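Local coordinates for protein beta-phosphoglucomutase (Clostridium difficile, PDB 4GIB) that probably interconverts beta-D-glucose 1-phosphate and beta-D-glucose 6-phosphate in a magnesium-dependent reaction, as a phosphomutase of the HAD-like superfamily, at residues F31-V36 against N146-L151; S66-S71 against E194-G199; H53-D58 against V95-E100; E174-S179 against I200-S205. One frame throughout, in Å; residues are numbered along the deposited sequence.

How the contacts relate
From the N terminus, strand 28-31 runs into the first half of contact 1, which closes a loop of 109 residues when helix 144-151 returns to it. Contact 3 closes early within that loop, joining the end of helix 41-53 to helix 91-109 in the helical part of the chain, about 25 Å from contact 1 between centres. Contact 2 begins inside the same loop, at 66-71, but closes beyond it at 194-199, so it crosses both; it also crosses contact 4, which pairs helices 174-183 and 197-205. Contacts 1 and 2 share a sodium ion and are joined by the salt bridge between Asp34 and Lys68, while contacts 2 and 4 share helix 197-205.

Contact 1 (F31-V36 against N146-L151); sequences FDLDGV and NVLNHL. With NA (sodium ion), chain D; PO4 (phosphate ion), chain E.
Leu33 and Leu148 bring their backbones closest, with 8.7 Å between the CA atoms, a gap across which segment 146-151 of helix 144-151 faces the turn that follows strand 28-31. That turn carries the DxD signature of the HAD-like Rossmann fold, here Asp32-Leu33-Asp34, and the contact is purely apolar. Leu33 places its two methyl groups on two neighbours: CD1 lies 3.8 Å from Leu148 CD2, the two side chains running antiparallel alongside one another, while CD2 sits 4.0 Å from Val147 CB. With CG anti to the backbone N (chi1 -180°), the leucine reaches out to the helix, and Leu137 of strand 134-137 touches both Leu33 and Leu148. The flanking aspartates serve the metal site, and Leu33 borders it through CB. Asp32, the predicted nucleophile, binds the sodium ion through OD2 at 2.2 Å, and Asp34, the predicted proton donor/acceptor, binds it through its backbone O; Glu194 and Asp195 complete the protein ligands. A phosphate, probably from the crystallisation liquor, lies beside them. Its O3 is 3.3 Å from Leu33 CB and accepts a nearly straight hydrogen bond from Asp34 N, 3.1 Å long with an N-H...O angle of 176°.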
loop_
_atom_site.group_PDB
_atom_site.type_symbol
_atom_site.label_atom_id
_atom_site.label_comp_id
_atom_site.label_asym_id
_atom_site.label_seq_id
_atom_site.Cartn_x
_atom_site.Cartn_y
_atom_site.Cartn_z
ATOM N N PHE A 31 -3.630 -5.922 -3.854
ATOM C CA PHE A 31 -3.915 -4.555 -3.449
ATOM C C PHE A 31 -2.909 -3.958 -2.483
ATOM O O PHE A 31 -2.227 -4.683 -1.761
ATOM C CB PHE A 31 -5.278 -4.518 -2.747
ATOM C CG PHE A 31 -6.433 -4.960 -3.615
ATOM C CD1 PHE A 31 -6.732 -6.304 -3.765
ATOM C CD2 PHE A 31 -7.250 -4.028 -4.230
ATOM C CE1 PHE A 31 -7.809 -6.709 -4.550
ATOM C CE2 PHE A 31 -8.325 -4.428 -5.001
ATOM C CZ PHE A 31 -8.597 -5.778 -5.166
ATOM N N ASP A 32 -2.794 -2.627 -2.501
ATOM C CA ASP A 32 -2.038 -1.934 -1.468
ATOM C C ASP A 32 -3.136 -1.573 -0.481
ATOM O O ASP A 32 -4.320 -1.560 -0.848
ATOM C CB ASP A 32 -1.318 -0.668 -1.932
ATOM C CG ASP A 32 -0.545 0.012 -0.774
ATOM O OD1 ASP A 32 -0.221 -0.706 0.210
ATOM O OD2 ASP A 32 -0.285 1.249 -0.823
ATOM N N LEU A 33 -2.771 -1.268 0.753
ATOM C CA LEU A 33 -3.773 -0.941 1.754
ATOM C C LEU A 33 -4.180 0.544 1.675
ATOM O O LEU A 33 -5.275 0.875 1.206
ATOM C CB LEU A 33 -3.260 -1.324 3.148
ATOM C CG LEU A 33 -4.193 -1.060 4.335
ATOM C CD1 LEU A 33 -5.467 -1.900 4.242
ATOM C CD2 LEU A 33 -3.451 -1.331 5.633
ATOM N N ASP A 34 -3.292 1.432 2.125
ATOM C CA ASP A 34 -3.548 2.888 2.118
ATOM C C ASP A 34 -3.945 3.456 0.745
ATOM O O ASP A 34 -3.250 3.261 -0.235
ATOM C CB ASP A 34 -2.289 3.609 2.599
ATOM C CG ASP A 34 -2.458 5.113 2.674
ATOM O OD1 ASP A 34 -3.612 5.611 2.823
ATOM O OD2 ASP A 34 -1.407 5.802 2.581
ATOM N N GLY A 35 -5.078 4.151 0.685
ATOM C CA GLY A 35 -5.533 4.794 -0.554
ATOM C C GLY A 35 -6.175 3.889 -1.596
ATOM O O GLY A 35 -6.522 4.347 -2.692
ATOM N N VAL A 36 -6.321 2.606 -1.273
ATOM C CA VAL A 36 -6.997 1.669 -2.175
ATOM C C VAL A 36 -8.076 0.950 -1.380
ATOM O O VAL A 36 -9.245 1.015 -1.739
ATOM C CB VAL A 36 -6.019 0.687 -2.851
ATOM C CG1 VAL A 36 -6.756 -0.148 -3.920
ATOM C CG2 VAL A 36 -4.857 1.448 -3.496
ATOM N N ASN A 146 -4.270 -5.684 11.500
ATOM C CA ASN A 146 -5.128 -4.955 12.431
ATOM C C ASN A 146 -6.156 -4.097 11.665
ATOM O O ASN A 146 -7.339 -4.080 11.996
ATOM C CB ASN A 146 -4.270 -4.080 13.373
ATOM C CG ASN A 146 -5.082 -3.468 14.532
ATOM O OD1 ASN A 146 -6.114 -4.005 14.933
ATOM N ND2 ASN A 146 -4.596 -2.355 15.080
ATOM N N VAL A 147 -5.714 -3.415 10.617
ATOM C CA VAL A 147 -6.615 -2.553 9.854
ATOM C C VAL A 147 -7.706 -3.341 9.111
ATOM O O VAL A 147 -8.879 -2.969 9.161
ATOM C CB VAL A 147 -5.850 -1.671 8.864
ATOM C CG1 VAL A 147 -6.832 -0.840 8.026
ATOM C CG2 VAL A 147 -4.869 -0.778 9.603
ATOM N N LEU A 148 -7.327 -4.415 8.421
ATOM C CA LEU A 148 -8.317 -5.254 7.721
ATOM C C LEU A 148 -9.363 -5.841 8.666
ATOM O O LEU A 148 -10.527 -6.007 8.276
ATOM C CB LEU A 148 -7.656 -6.405 6.966
ATOM C CG LEU A 148 -6.712 -6.033 5.834
ATOM C CD1 LEU A 148 -6.175 -7.300 5.205
ATOM C CD2 LEU A 148 -7.399 -5.150 4.820
ATOM N N ASN A 149 -8.957 -6.189 9.885
ATOM C CA ASN A 149 -9.908 -6.736 10.860
ATOM C C ASN A 149 -10.927 -5.681 11.321
ATOM O O ASN A 149 -12.089 -5.995 11.508
ATOM C CB ASN A 149 -9.192 -7.424 12.024
ATOM C CG ASN A 149 -8.717 -8.850 11.654
ATOM O OD1 ASN A 149 -7.525 -9.093 11.496
ATOM N ND2 ASN A 149 -9.669 -9.775 11.471
ATOM N N HIS A 150 -10.477 -4.439 11.482
ATOM C CA HIS A 150 -11.370 -3.303 11.804
ATOM C C HIS A 150 -12.335 -2.972 10.652
ATOM O O HIS A 150 -13.481 -2.566 10.881
ATOM C CB HIS A 150 -10.542 -2.069 12.133
ATOM C CG HIS A 150 -10.010 -2.065 13.524
ATOM N ND1 HIS A 150 -8.802 -2.632 13.862
ATOM C CD2 HIS A 150 -10.542 -1.591 14.675
ATOM C CE1 HIS A 150 -8.593 -2.465 15.159
ATOM N NE2 HIS A 150 -9.640 -1.849 15.675
ATOM N N LEU A 151 -11.845 -3.115 9.417
ATOM C CA LEU A 151 -12.671 -2.918 8.244
ATOM C C LEU A 151 -13.659 -4.079 8.143
ATOM O O LEU A 151 -14.752 -3.926 7.601
ATOM C CB LEU A 151 -11.824 -2.888 6.990
ATOM C CG LEU A 151 -10.839 -1.744 6.824
ATOM C CD1 LEU A 151 -9.897 -2.064 5.675
ATOM C CD2 LEU A 151 -11.586 -0.419 6.619
HETATM NA NA NA D . -1.131 3.165 -1.502
HETATM P P PO4 E . 0.806 1.037 2.793
HETATM O O1 PO4 E . 0.633 2.031 1.668
HETATM O O2 PO4 E . 1.476 1.702 3.975
HETATM O O3 PO4 E . -0.533 0.526 3.231
HETATM O O4 PO4 E . 1.663 -0.093 2.284
HETATM O O HOH W 1 0.397 4.022 -0.235
#

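Contact 2 (S66-S71 against E194-G199). With NA (sodium ion), chain D.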
loop_
_atom_site.group_PDB
_atom_site.type_symbol
_atom_site.label_atom_id
_atom_site.label_comp_id
_atom_site.label_asym_id
_atom_site.label_seq_id
_atom_site.Cartn_x
_atom_site.Cartn_y
_atom_site.Cartn_z
ATOM N N SER A 66 6.175 11.503 0.675
ATOM C CA SER A 66 7.345 10.623 0.402
ATOM C C SER A 66 7.587 9.646 1.583
ATOM O O SER A 66 8.647 9.012 1.697
ATOM C CB SER A 66 8.612 11.430 0.228
ATOM O OG SER A 66 9.160 11.752 1.498
ATOM N N LEU A 67 6.641 9.603 2.506
ATOM C CA LEU A 67 6.677 8.662 3.606
ATOM C C LEU A 67 5.541 7.674 3.365
ATOM O O LEU A 67 5.500 6.602 3.953
ATOM C CB LEU A 67 6.466 9.359 4.944
ATOM C CG LEU A 67 7.481 10.406 5.361
ATOM C CD1 LEU A 67 7.001 11.059 6.644
ATOM C CD2 LEU A 67 8.852 9.784 5.523
ATOM N N LYS A 68 4.634 8.065 2.478
ATOM C CA LYS A 68 3.468 7.283 2.114
ATOM C C LYS A 68 3.849 5.927 1.550
ATOM O O LYS A 68 4.649 5.833 0.615
ATOM C CB LYS A 68 2.644 8.057 1.087
ATOM C CG LYS A 68 1.319 7.434 0.743
ATOM C CD LYS A 68 0.588 8.262 -0.300
ATOM C CE LYS A 68 -0.660 7.542 -0.790
ATOM N NZ LYS A 68 -1.644 7.280 0.300
ATOM N N GLY A 69 3.273 4.876 2.130
ATOM C CA GLY A 69 3.546 3.516 1.692
ATOM C C GLY A 69 4.946 3.029 2.029
ATOM O O GLY A 69 5.404 2.047 1.464
ATOM N N ILE A 70 5.622 3.710 2.949
ATOM C CA ILE A 70 6.981 3.339 3.361
ATOM C C ILE A 70 6.928 2.670 4.750
ATOM O O ILE A 70 6.157 3.087 5.606
ATOM C CB ILE A 70 7.930 4.585 3.390
ATOM C CG1 ILE A 70 7.966 5.303 2.035
ATOM C CG2 ILE A 70 9.331 4.193 3.746
ATOM C CD1 ILE A 70 8.540 4.451 0.859
ATOM N N SER A 71 7.743 1.637 4.953
ATOM C CA SER A 71 7.820 0.915 6.227
ATOM C C SER A 71 8.236 1.839 7.374
ATOM O O SER A 71 8.897 2.856 7.156
ATOM C CB SER A 71 8.818 -0.255 6.138
ATOM O OG SER A 71 10.175 0.199 6.070
ATOM N N GLU A 194 -2.810 0.380 -6.776
ATOM C CA GLU A 194 -2.082 1.311 -5.914
ATOM C C GLU A 194 -2.439 2.787 -6.189
ATOM O O GLU A 194 -3.007 3.103 -7.242
ATOM C CB GLU A 194 -0.602 1.029 -6.185
ATOM C CG GLU A 194 0.408 1.798 -5.462
ATOM C CD GLU A 194 0.290 1.697 -3.967
ATOM O OE1 GLU A 194 -0.777 2.104 -3.431
ATOM O OE2 GLU A 194 1.282 1.267 -3.323
ATOM N N ASP A 195 -2.142 3.678 -5.233
ATOM C CA ASP A 195 -2.431 5.122 -5.380
ATOM C C ASP A 195 -1.194 6.034 -5.344
ATOM O O ASP A 195 -1.330 7.259 -5.367
ATOM C CB ASP A 195 -3.407 5.610 -4.290
ATOM C CG ASP A 195 -2.738 5.762 -2.910
ATOM O OD1 ASP A 195 -1.724 5.084 -2.653
ATOM O OD2 ASP A 195 -3.229 6.559 -2.077
ATOM N N ALA A 196 0.002 5.463 -5.245
ATOM C CA ALA A 196 1.238 6.272 -5.202
ATOM C C ALA A 196 2.171 5.794 -6.286
ATOM O O ALA A 196 2.182 4.612 -6.626
ATOM C CB ALA A 196 1.900 6.180 -3.841
ATOM N N SER A 197 2.944 6.725 -6.836
ATOM C CA SER A 197 3.863 6.432 -7.924
ATOM C C SER A 197 4.931 5.377 -7.567
ATOM O O SER A 197 5.332 4.594 -8.420
ATOM C CB SER A 197 4.521 7.730 -8.396
ATOM O OG SER A 197 5.139 8.401 -7.306
ATOM N N ALA A 198 5.390 5.364 -6.323
ATOM C CA ALA A 198 6.396 4.390 -5.901
ATOM C C ALA A 198 5.827 2.974 -5.996
ATOM O O ALA A 198 6.509 2.038 -6.410
ATOM C CB ALA A 198 6.873 4.683 -4.474
ATOM N N GLY A 199 4.569 2.837 -5.608
ATOM C CA GLY A 199 3.885 1.564 -5.639
ATOM C C GLY A 199 3.669 1.083 -7.053
ATOM O O GLY A 199 3.824 -0.115 -7.333
HETATM NA NA NA D . -1.131 3.165 -1.502
HETATM O O HOH W 1 0.397 4.022 -0.235
#
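Lys68 and Asp195 approach from opposite directions, the ammonium of one meeting the carboxylate of the other. Lys68 runs extended from CB to CE and then bends at its last torsion (chi4 61°), which turns NZ to Asp195 OD2 at 2.9 Å. This is a salt bridge, although its hydrogen bond is weak. The same NZ has a stronger partner in Asp34 OD2, and so lies between two carboxylates. One atom before NZ, CE lies 3.0 Å from Asp195 OD2 and 4.2 Å from Ala196 CB. Asp195 divides its oxygens: OD2 takes the lysine, while OD1 binds the sodium ion at 2.3 Å. In this HAD-like fold the type II turn Leu67-Ile70 belongs to the predicted substrate-binding loop, while Glu194 ends strand 190-194 of the parallel sheet and Asp195 follows it, both at the metal site, where magnesium is predicted to bind. Glu194 bends at chi2 (57°) and offers OE1 to the sodium ion at 2.2 Å. That oxygen also accepts a hydrogen bond from Asp195 N at 2.8 Å, met on the anti side of the carboxylate and 18° out of its plane. The other oxygen of Glu194, OE2, forms a salt bridge with Lys170.

Contact 3 (H53-D58 against V95-E100); sequences HKVGID and VRMAEE
Lys54 reaches across to Glu100 from the loop that follows helix 41-53, where Gly56 is the C-prime residue of a Schellman motif. The CB of Lys54 points toward segment 95-100 of helix 91-109, and CG stands anti to the carbonyl carbon (chi1 -67°), after which the chain runs extended to its tip. CD comes within 4.0 Å of Glu100 OE1, CE within 3.6 Å of the same oxygen, and NZ ends on it in a salt bridge. The modelled NZ to OE1 distance, 2.4 Å, is very short and so doubtful. Glu100 is extended and arrives from the opposite direction. In one of its two conformers Arg96 brings NH1 to Glu100 OE2 at 2.9 Å, with the oxygen 24° out of the guanidinium plane, and NH2 pairs with Glu93; the second conformer makes this arm doubtful. Beside this polar pair, Val55 CG1 touches Met97 CE at 4.1 Å. Met97 gets its methyl there by a bend at chi3 (58°), and Leu51, Leu76 and Phe89 also touch it, joining this loop and helix 91-109 to helices 41-53 and 72-82 in the helical part of the enzyme, the cap in HAD-family terms. With Lys54 at OE1 and, in this conformer, Arg96 at OE2, Glu100 sits between two basic groups, which would probably favour its ionised form and may restrict its carboxylate as long as both partners stay in place.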
loop_
_atom_site.group_PDB
_atom_site.type_symbol
_atom_site.label_atom_id
_atom_site.label_comp_id
_atom_site.label_asym_id
_atom_site.label_seq_id
_atom_site.Cartn_x
_atom_site.Cartn_y
_atom_site.Cartn_z
ATOM N N HIS A 53 8.077 16.667 15.592
ATOM C CA HIS A 53 8.197 17.925 16.324
ATOM C C HIS A 53 9.167 17.802 17.476
ATOM O O HIS A 53 9.848 18.761 17.780
ATOM C CB HIS A 53 6.858 18.479 16.853
ATOM C CG HIS A 53 5.978 19.051 15.788
ATOM N ND1 HIS A 53 4.604 18.988 15.842
ATOM C CD2 HIS A 53 6.280 19.665 14.620
ATOM C CE1 HIS A 53 4.096 19.573 14.769
ATOM N NE2 HIS A 53 5.090 19.984 14.007
ATOM N N LYS A 54 9.228 16.627 18.108
ATOM C CA LYS A 54 10.146 16.406 19.243
ATOM C C LYS A 54 11.623 16.377 18.880
ATOM O O LYS A 54 12.467 16.295 19.783
ATOM C CB LYS A 54 9.797 15.116 19.997
ATOM C CG LYS A 54 8.456 15.183 20.714
ATOM C CD LYS A 54 8.129 13.866 21.405
ATOM C CE LYS A 54 6.761 13.935 22.078
ATOM N NZ LYS A 54 6.457 12.718 22.872
ATOM N N VAL A 55 11.946 16.408 17.585
ATOM C CA VAL A 55 13.342 16.444 17.149
ATOM C C VAL A 55 13.574 17.638 16.204
ATOM O O VAL A 55 14.430 17.604 15.324
ATOM C CB VAL A 55 13.802 15.086 16.532
ATOM C CG1 VAL A 55 13.837 14.010 17.614
ATOM C CG2 VAL A 55 12.899 14.658 15.340
ATOM N N GLY A 56 12.801 18.699 16.425
ATOM C CA GLY A 56 12.931 19.941 15.680
ATOM C C GLY A 56 12.585 19.875 14.209
ATOM O O GLY A 56 12.973 20.749 13.443
ATOM N N ILE A 57 11.838 18.851 13.817
ATOM C CA ILE A 57 11.465 18.666 12.434
ATOM C C ILE A 57 9.948 18.755 12.327
ATOM O O ILE A 57 9.226 18.084 13.058
ATOM C CB ILE A 57 11.945 17.281 11.929
ATOM C CG1 ILE A 57 13.463 17.151 12.080
ATOM C CG2 ILE A 57 11.561 17.084 10.486
ATOM C CD1 ILE A 57 14.025 15.759 11.725
ATOM N N ASP A 58 9.455 19.614 11.451
ATOM C CA ASP A 58 8.013 19.717 11.260
ATOM C C ASP A 58 7.714 19.405 9.802
ATOM O O ASP A 58 7.974 20.203 8.902
ATOM C CB ASP A 58 7.420 21.064 11.746
ATOM C CG ASP A 58 7.999 22.271 11.041
ATOM O OD1 ASP A 58 8.995 22.112 10.303
ATOM O OD2 ASP A 58 7.453 23.389 11.241
ATOM N N VAL A 95 14.511 2.875 17.612
ATOM C CA VAL A 95 13.533 1.851 18.030
ATOM C C VAL A 95 12.556 2.453 19.063
ATOM O O VAL A 95 11.342 2.238 18.986
ATOM C CB VAL A 95 14.235 0.570 18.620
ATOM C CG1 VAL A 95 13.258 -0.285 19.452
ATOM C CG2 VAL A 95 14.925 -0.277 17.486
ATOM N N ARG A 96 13.079 3.231 20.007
ATOM C CA ARG A 96 12.225 3.846 21.026
ATOM C C ARG A 96 11.261 4.838 20.390
ATOM O O ARG A 96 10.065 4.879 20.717
ATOM C CB ARG A 96 13.050 4.616 22.041
ATOM C CG ARG A 96 12.315 4.879 23.347
ATOM C CD ARG A 96 12.568 6.294 23.841
ATOM N NE ARG A 96 11.636 7.235 23.204
ATOM C CZ ARG A 96 11.789 8.556 23.154
ATOM N NH1 ARG A 96 10.862 9.299 22.562
ATOM N NH2 ARG A 96 12.866 9.137 23.666
ATOM N N MET A 97 11.788 5.650 19.484
ATOM C CA MET A 97 10.980 6.674 18.822
ATOM C C MET A 97 9.897 6.051 17.961
ATOM O O MET A 97 8.765 6.524 17.932
ATOM C CB MET A 97 11.864 7.579 17.976
ATOM C CG MET A 97 12.858 8.412 18.771
ATOM S SD MET A 97 14.020 9.261 17.663
ATOM C CE MET A 97 12.895 10.183 16.675
ATOM N N ALA A 98 10.256 4.980 17.268
ATOM C CA ALA A 98 9.322 4.260 16.412
ATOM C C ALA A 98 8.173 3.664 17.229
ATOM O O ALA A 98 7.036 3.662 16.784
ATOM C CB ALA A 98 10.055 3.150 15.643
ATOM N N GLU A 99 8.496 3.144 18.409
ATOM C CA GLU A 99 7.511 2.529 19.285
ATOM C C GLU A 99 6.455 3.528 19.728
ATOM O O GLU A 99 5.261 3.233 19.669
ATOM C CB GLU A 99 8.197 1.934 20.517
ATOM C CG GLU A 99 7.233 1.302 21.535
ATOM C CD GLU A 99 7.945 0.428 22.572
ATOM O OE1 GLU A 99 9.027 -0.115 22.263
ATOM O OE2 GLU A 99 7.411 0.268 23.689
ATOM N N GLU A 100 6.908 4.698 20.172
ATOM C CA GLU A 100 6.025 5.744 20.642
ATOM C C GLU A 100 5.092 6.166 19.519
ATOM O O GLU A 100 3.902 6.361 19.730
ATOM C CB GLU A 100 6.837 6.940 21.175
ATOM C CG GLU A 100 5.980 8.127 21.593
ATOM C CD GLU A 100 6.782 9.333 22.082
ATOM O OE1 GLU A 100 6.168 10.423 22.172
ATOM O OE2 GLU A 100 8.003 9.202 22.371
#

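Contact 4 (E174-S179 against I200-S205); sequences EIFLMS and IDAINS. With NA (sodium ion), chain C.
Phe176 presents one face of its ring to Ile203, in a CH-pi contact. Ile203 CG1 lies 3.7 Å from the ring centroid and 15° off the ring normal, displaced a little toward the rim, and its closest ring atom is Phe176 CZ at 3.6 Å. CD1 of the same isoleucine follows at 4.0 Å from CZ. The CB of Phe176 already points toward helix 197-205, and with CG anti to the carbonyl carbon (chi1 -78°) the ring comes to face Ile203. Simple apolar packing adds Ala202, whose CB approaches Phe176 CD2 obliquely at 3.9 Å. The two helices come close, with 6.5 Å between the CA atoms of Phe176 and Ile203, and both pack against the parallel sheet of the Rossmann-like HAD core: Phe176 touches Ile30 of strand 28-31, and Ile203 touches Glu194 and Ser210 on strands 190-194 and 209-213. Metal coordination involves the neighbouring residue of the second helix. Asn204 OD1 binds a second sodium ion at 2.6 Å, away from the predicted magnesium site, with Met208 O and Asn223 OD1 as further protein ligands. One of the two waters on this ion donates a hydrogen bond to Asn204 O at 2.9 Å.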
loop_
_atom_site.group_PDB
_atom_site.type_symbol
_atom_site.label_atom_id
_atom_site.label_comp_id
_atom_site.label_asym_id
_atom_site.label_seq_id
_atom_site.Cartn_x
_atom_site.Cartn_y
_atom_site.Cartn_z
ATOM N N GLU A 174 9.830 -5.973 -4.115
ATOM C CA GLU A 174 9.748 -7.046 -3.131
ATOM C C GLU A 174 8.342 -7.321 -2.555
ATOM O O GLU A 174 7.823 -8.437 -2.690
ATOM C CB GLU A 174 10.753 -6.773 -2.018
ATOM C CG GLU A 174 10.882 -7.843 -0.980
ATOM C CD GLU A 174 12.299 -7.920 -0.416
ATOM O OE1 GLU A 174 12.491 -8.409 0.725
ATOM O OE2 GLU A 174 13.239 -7.504 -1.136
ATOM N N ILE A 175 7.714 -6.301 -1.972
ATOM C CA ILE A 175 6.425 -6.482 -1.295
ATOM C C ILE A 175 5.332 -7.064 -2.197
ATOM O O ILE A 175 4.440 -7.770 -1.709
ATOM C CB ILE A 175 5.928 -5.149 -0.639
ATOM C CG1 ILE A 175 4.996 -5.460 0.536
ATOM C CG2 ILE A 175 5.309 -4.195 -1.700
ATOM C CD1 ILE A 175 5.699 -6.214 1.677
ATOM N N PHE A 176 5.398 -6.761 -3.500
ATOM C CA PHE A 176 4.456 -7.300 -4.476
ATOM C C PHE A 176 4.833 -8.713 -4.931
ATOM O O PHE A 176 3.946 -9.538 -5.154
ATOM C CB PHE A 176 4.289 -6.362 -5.663
ATOM C CG PHE A 176 3.411 -5.216 -5.367
ATOM C CD1 PHE A 176 2.033 -5.354 -5.473
ATOM C CD2 PHE A 176 3.939 -4.016 -4.937
ATOM C CE1 PHE A 176 1.217 -4.319 -5.179
ATOM C CE2 PHE A 176 3.121 -2.973 -4.641
ATOM C CZ PHE A 176 1.760 -3.116 -4.761
ATOM N N LEU A 177 6.136 -8.993 -5.051
ATOM C CA LEU A 177 6.602 -10.334 -5.374
ATOM C C LEU A 177 6.260 -11.288 -4.219
ATOM O O LEU A 177 5.980 -12.473 -4.446
ATOM C CB LEU A 177 8.112 -10.370 -5.606
ATOM C CG LEU A 177 8.730 -9.641 -6.787
ATOM C CD1 LEU A 177 10.280 -9.702 -6.642
ATOM C CD2 LEU A 177 8.251 -10.204 -8.147
ATOM N N MET A 178 6.289 -10.782 -2.982
ATOM C CA MET A 178 5.959 -11.598 -1.805
ATOM C C MET A 178 4.536 -12.135 -1.837
ATOM O O MET A 178 4.291 -13.261 -1.407
ATOM C CB MET A 178 6.178 -10.814 -0.513
ATOM C CG MET A 178 7.630 -10.578 -0.170
ATOM S SD MET A 178 7.829 -9.510 1.273
ATOM C CE MET A 178 7.131 -10.553 2.577
ATOM N N SER A 179 3.586 -11.340 -2.320
ATOM C CA SER A 179 2.204 -11.812 -2.422
ATOM C C SER A 179 2.069 -12.815 -3.564
ATOM O O SER A 179 1.286 -13.745 -3.479
ATOM C CB SER A 179 1.221 -10.653 -2.602
ATOM O OG SER A 179 1.132 -9.881 -1.414
ATOM N N ILE A 200 3.296 2.009 -7.938
ATOM C CA ILE A 200 3.121 1.703 -9.349
ATOM C C ILE A 200 4.438 1.219 -9.911
ATOM O O ILE A 200 4.440 0.263 -10.670
ATOM C CB ILE A 200 2.637 2.924 -10.193
ATOM C CG1 ILE A 200 1.212 3.320 -9.825
ATOM C CG2 ILE A 200 2.658 2.598 -11.700
ATOM C CD1 ILE A 200 0.206 2.225 -10.042
ATOM N N ASP A 201 5.562 1.866 -9.550
ATOM C CA ASP A 201 6.872 1.425 -10.052
ATOM C C ASP A 201 7.187 0.012 -9.548
ATOM O O ASP A 201 7.721 -0.805 -10.296
ATOM C CB ASP A 201 8.007 2.411 -9.695
ATOM C CG ASP A 201 7.965 3.722 -10.528
ATOM O OD1 ASP A 201 7.141 3.848 -11.462
ATOM O OD2 ASP A 201 8.764 4.634 -10.240
ATOM N N ALA A 202 6.844 -0.274 -8.288
ATOM C CA ALA A 202 7.053 -1.592 -7.695
ATOM C C ALA A 202 6.251 -2.679 -8.447
ATOM O O ALA A 202 6.770 -3.774 -8.739
ATOM C CB ALA A 202 6.675 -1.566 -6.193
ATOM N N ILE A 203 4.990 -2.367 -8.743
ATOM C CA ILE A 203 4.111 -3.265 -9.497
ATOM C C ILE A 203 4.700 -3.557 -10.889
ATOM O O ILE A 203 4.862 -4.716 -11.263
ATOM C CB ILE A 203 2.660 -2.687 -9.646
ATOM C CG1 ILE A 203 1.979 -2.556 -8.287
ATOM C CG2 ILE A 203 1.790 -3.605 -10.503
ATOM C CD1 ILE A 203 0.665 -1.724 -8.329
ATOM N N ASN A 204 5.022 -2.523 -11.659
ATOM C CA ASN A 204 5.627 -2.756 -12.998
ATOM C C ASN A 204 6.964 -3.497 -12.865
ATOM O O ASN A 204 7.300 -4.353 -13.677
ATOM C CB ASN A 204 5.824 -1.449 -13.771
ATOM C CG ASN A 204 4.503 -0.762 -14.135
ATOM O OD1 ASN A 204 3.483 -1.424 -14.347
ATOM N ND2 ASN A 204 4.534 0.572 -14.242
ATOM N N SER A 205 7.725 -3.182 -11.829
ATOM C CA SER A 205 9.009 -3.853 -11.644
ATOM C C SER A 205 8.826 -5.325 -11.302
ATOM O O SER A 205 9.682 -6.106 -11.603
ATOM C CB SER A 205 9.873 -3.121 -10.642
ATOM O OG SER A 205 10.354 -1.921 -11.235
HETATM NA NA NA C . 3.235 -3.436 -15.959
HETATM O O HOH W 2 5.467 -4.258 -15.885
HETATM O O HOH W 3 4.668 -2.257 -17.362
#